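Local coordinates for 6-phosphogluconolactonase (Shewanella baltica, PDB 3NWP), which probably hydrolyses 6-phosphogluconolactone to 6-phosphogluconate, the second step of the oxidative pentose phosphate pathway, at residues Thr166-Thr169 and Gly174-Thr177; Thr69-Arg74 and His142-Phe147. All coordinates share one frame; numbering follows the deposited sequence. Where two conformers were deposited one is given.

Overall arrangement
The contacts sit on neighbouring antiparallel strands of the mixed sheet, contact 2 on 66-74 and contact 1 on 175-178, and their centres lie about 8 Å apart. Along the chain they come in series: contact 2 joins strand 66-74 to the loop between strand 132-135 and helix 153-158, and contact 1 then closes the turn from strand 163-166 into strand 175-178. Contact 2 is buried, about 7 Å from the centre of the chain, and contact 1 is farther out. Ser145 lies between them, its backbone O accepting from Thr166 OG1 and its N donating to Thr177 OG1, so the 142-147 loop is tied to the end of strand 163-166 and to strand 175-178 as well as to strand 66-74.

Contact 1. Residues Thr166-Thr169 and Gly174-Thr177; sequences TNPT and GRIT
Thr166 and Arg175 face each other as an antiparallel hydrogen-bonded pair, and their side chains lie on the same face of the sheet. Thr166 N donates to Arg175 O at 2.9 Å, and Arg175 N bonds in return to Thr166 O, also at 2.9 Å. On the shared face the two side chains slant across one another, Thr166 OG1 resting 3.5 Å from Arg175 CB. With chi1 at 72°, OG1 sits between the backbone N and the carbonyl carbon of Thr166, where it is hydrogen-bonded to Ser145 O, and the other branch is turned to a different neighbour: Thr166 CG2 meets Thr177 CG2 at 3.8 Å, methyl against methyl.

Beyond the pair, Pro168 runs at about a right angle to the Arg175 side chain. Its CD packs 3.6 Å from Arg175 CG, and its CG lies over one face of the guanidinium, 4.1 Å from Arg175 NE. A bend at chi2 (-61°) carries the arginine past the proline ring and keeps the guanidinium against it. The charged end is held from several sides: NH2 bonds to Pro172 O, NH1 to Ser145 OG and NE weakly to His173 O, while NH1 also makes a long, weak ion pair with Asp72 OD2. At the edge of the contact Asn167 OD1 approaches Gly174 CA at 3.8 Å, and its ND2 turns to Glu113.

The arrangement is the loop end of a beta-hairpin, strands 163-166 and 175-178 joined by a long connection at one side of the mixed sheet. Backbone bonds fix the pairing, the proline and the methyls supply its apolar cover, and the guanidinium, steadied by neighbouring carbonyls and a serine hydroxyl, holds its positive charge beside the 142-147 loop.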
# COMPACT_ATOMS: atom_id res chain seq x y z
N THR A 166 7.35 10.49 -8.27
CA THR A 166 6.43 11.61 -8.14
C THR A 166 6.98 12.65 -7.15
O THR A 166 7.78 12.31 -6.26
CB THR A 166 4.97 11.21 -7.67
OG1 THR A 166 5.01 10.84 -6.29
CG2 THR A 166 4.41 10.07 -8.54
N ASN A 167 6.55 13.89 -7.31
CA ASN A 167 7.08 15.01 -6.51
C ASN A 167 5.93 15.85 -5.99
O ASN A 167 5.52 16.86 -6.58
CB ASN A 167 8.00 15.83 -7.43
CG ASN A 167 9.27 15.08 -7.75
OD1 ASN A 167 10.13 14.92 -6.89
ND2 ASN A 167 9.35 14.53 -8.97
N PRO A 168 5.33 15.43 -4.88
CA PRO A 168 4.30 16.27 -4.32
C PRO A 168 4.80 17.66 -3.96
O PRO A 168 5.97 17.83 -3.56
CB PRO A 168 3.90 15.52 -3.04
CG PRO A 168 5.00 14.61 -2.74
CD PRO A 168 5.63 14.28 -4.04
N THR A 169 3.92 18.62 -4.17
CA THR A 169 4.20 19.98 -3.74
C THR A 169 3.61 20.37 -2.40
O THR A 169 3.92 21.45 -1.89
CB THR A 169 3.73 20.99 -4.80
OG1 THR A 169 2.33 20.89 -4.95
CG2 THR A 169 4.45 20.70 -6.15
N GLY A 174 11.00 13.77 -2.40
CA GLY A 174 10.77 13.05 -3.65
C GLY A 174 10.22 11.67 -3.30
O GLY A 174 10.60 11.10 -2.30
N ARG A 175 9.43 11.10 -4.21
CA ARG A 175 8.77 9.82 -3.97
C ARG A 175 8.98 8.88 -5.14
O ARG A 175 9.08 9.29 -6.31
CB ARG A 175 7.25 9.99 -3.79
CG ARG A 175 6.81 11.09 -2.81
CD ARG A 175 7.33 10.80 -1.45
NE ARG A 175 6.88 11.76 -0.45
CZ ARG A 175 5.82 11.58 0.36
NH1 ARG A 175 5.06 10.48 0.24
NH2 ARG A 175 5.53 12.48 1.30
N ILE A 176 9.00 7.60 -4.80
CA ILE A 176 8.76 6.56 -5.78
C ILE A 176 7.43 5.95 -5.37
O ILE A 176 7.10 5.86 -4.19
CB ILE A 176 9.92 5.57 -5.78
CG1 ILE A 176 9.76 4.52 -6.84
CG2 ILE A 176 10.12 4.94 -4.42
CD1 ILE A 176 11.13 4.06 -7.35
N THR A 177 6.66 5.56 -6.36
CA THR A 177 5.38 4.92 -6.10
C THR A 177 5.16 3.76 -7.03
O THR A 177 5.46 3.84 -8.23
CB THR A 177 4.24 5.96 -6.24
OG1 THR A 177 3.00 5.40 -5.72
CG2 THR A 177 3.99 6.41 -7.69

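Contact 2. Residues Thr69-Arg74 and His142-Phe147; sequences TLADER and HTCSWF
The backbones draw closest where Asp72, just past the break in strand 66-74, lies opposite Cys144, their CA atoms 5.4 Å apart, with the 142-147 loop curling back through a bond from Trp146 N to Thr143 O. Ser145 OG donates to Asp72 OD2 at 2.6 Å, reaching the anti lone pair of that oxygen. The carboxylate is brought there by a chi1 of 72°, with CG between the backbone N and the carbonyl carbon. Beside this polar link, Ala71 CB packs against Cys144 SG at 3.8 Å, and Cys144 CB covers one face of the Trp146 ring, offset toward its rim. Replacing Asp72 with a leucine would probably leave the Ser145 hydroxyl without its acceptor on the strand and remove an acidic group near Arg175. The loop begins in the Asn-Asp-Gly-His-Thr run that ends at Thr143, as in the glucosamine-6-phosphate isomerase/6-phosphogluconolactonase family, and the contact therefore probably borders the active site. A buried carboxylate thus joins strand to loop through one short hydrogen bond, which within the two segments offsets the close approach of two acceptors, Asp72 OD2 and Cys144 O, at 3.2 Å.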
# COMPACT_ATOMS: atom_id res chain seq x y z
N THR A 69 6.79 -5.97 -0.60
CA THR A 69 7.33 -4.69 -1.01
C THR A 69 6.43 -3.55 -0.53
O THR A 69 5.45 -3.77 0.20
CB THR A 69 7.63 -4.63 -2.53
OG1 THR A 69 8.49 -3.50 -2.81
CG2 THR A 69 6.38 -4.57 -3.41
N LEU A 70 6.77 -2.32 -0.91
CA LEU A 70 6.13 -1.10 -0.48
C LEU A 70 5.25 -0.51 -1.57
O LEU A 70 5.57 -0.57 -2.77
CB LEU A 70 7.22 -0.05 -0.14
CG LEU A 70 8.26 -0.48 0.89
CD1 LEU A 70 9.38 0.57 1.02
CD2 LEU A 70 7.58 -0.72 2.24
N ALA A 71 4.14 0.09 -1.16
CA ALA A 71 3.30 0.83 -2.09
C ALA A 71 4.01 2.06 -2.64
O ALA A 71 3.72 2.49 -3.76
CB ALA A 71 1.93 1.22 -1.43
N ASP A 72 4.87 2.62 -1.81
CA ASP A 72 5.61 3.86 -2.12
C ASP A 72 6.73 4.05 -1.14
O ASP A 72 6.82 3.37 -0.10
CB ASP A 72 4.68 5.09 -2.15
CG ASP A 72 4.18 5.52 -0.78
OD1 ASP A 72 3.87 4.64 0.03
OD2 ASP A 72 4.03 6.71 -0.53
N GLU A 73 7.60 4.99 -1.46
CA GLU A 73 8.75 5.24 -0.62
C GLU A 73 9.17 6.68 -0.79
O GLU A 73 9.01 7.27 -1.82
CB GLU A 73 9.90 4.27 -0.94
CG GLU A 73 11.17 4.46 -0.14
CD GLU A 73 10.96 4.30 1.38
OE1 GLU A 73 10.39 5.21 2.01
OE2 GLU A 73 11.35 3.20 1.89
N ARG A 74 9.67 7.26 0.30
CA ARG A 74 10.29 8.59 0.27
C ARG A 74 11.74 8.41 -0.14
O ARG A 74 12.44 7.46 0.31
CB ARG A 74 10.21 9.24 1.64
CG ARG A 74 8.81 9.67 2.10
CD ARG A 74 7.95 8.48 2.55
NE ARG A 74 6.68 8.94 3.09
CZ ARG A 74 6.52 9.48 4.30
NH1 ARG A 74 7.55 9.60 5.16
NH2 ARG A 74 5.32 9.90 4.67
N HIS A 142 -4.99 11.42 -1.26
CA HIS A 142 -3.91 10.67 -1.90
C HIS A 142 -3.87 9.25 -1.36
O HIS A 142 -4.35 8.99 -0.23
CB HIS A 142 -2.52 11.35 -1.76
CG HIS A 142 -1.72 10.98 -0.56
ND1 HIS A 142 -1.79 11.66 0.64
CD2 HIS A 142 -0.79 10.01 -0.38
CE1 HIS A 142 -0.93 11.13 1.50
NE2 HIS A 142 -0.31 10.13 0.90
N THR A 143 -3.31 8.35 -2.16
CA THR A 143 -2.95 7.01 -1.72
C THR A 143 -1.63 6.68 -2.40
O THR A 143 -1.20 7.39 -3.30
CB THR A 143 -4.05 5.99 -2.04
OG1 THR A 143 -3.71 4.74 -1.45
CG2 THR A 143 -4.23 5.75 -3.56
N CYS A 144 -0.94 5.65 -1.94
CA CYS A 144 0.45 5.43 -2.44
C CYS A 144 1.17 6.77 -2.38
O CYS A 144 1.08 7.48 -1.36
CB CYS A 144 0.47 4.75 -3.80
SG CYS A 144 -0.40 3.15 -3.81
N SER A 145 1.96 7.13 -3.42
CA SER A 145 2.40 8.51 -3.60
C SER A 145 1.77 9.11 -4.85
O SER A 145 2.42 9.84 -5.63
CB SER A 145 3.95 8.69 -3.53
OG SER A 145 4.39 8.68 -2.17
N TRP A 146 0.48 8.82 -5.04
CA TRP A 146 -0.36 9.41 -6.07
C TRP A 146 -0.96 10.66 -5.49
O TRP A 146 -1.97 10.63 -4.80
CB TRP A 146 -1.50 8.48 -6.53
CG TRP A 146 -1.15 7.08 -6.94
CD1 TRP A 146 0.11 6.52 -7.19
CD2 TRP A 146 -2.09 6.01 -7.06
NE1 TRP A 146 -0.02 5.18 -7.48
CE2 TRP A 146 -1.36 4.83 -7.36
CE3 TRP A 146 -3.47 5.92 -6.90
CZ2 TRP A 146 -1.99 3.61 -7.54
CZ3 TRP A 146 -4.08 4.67 -7.08
CH2 TRP A 146 -3.34 3.55 -7.36
N PHE A 147 -0.28 11.79 -5.69
CA PHE A 147 -0.66 13.01 -5.04
C PHE A 147 -1.35 13.95 -6.03
O PHE A 147 -0.82 14.16 -7.13
CB PHE A 147 0.57 13.73 -4.49
CG PHE A 147 1.05 13.22 -3.18
CD1 PHE A 147 0.53 13.72 -2.00
CD2 PHE A 147 2.05 12.25 -3.11
CE1 PHE A 147 1.00 13.26 -0.78
CE2 PHE A 147 2.48 11.77 -1.90
CZ PHE A 147 1.96 12.29 -0.73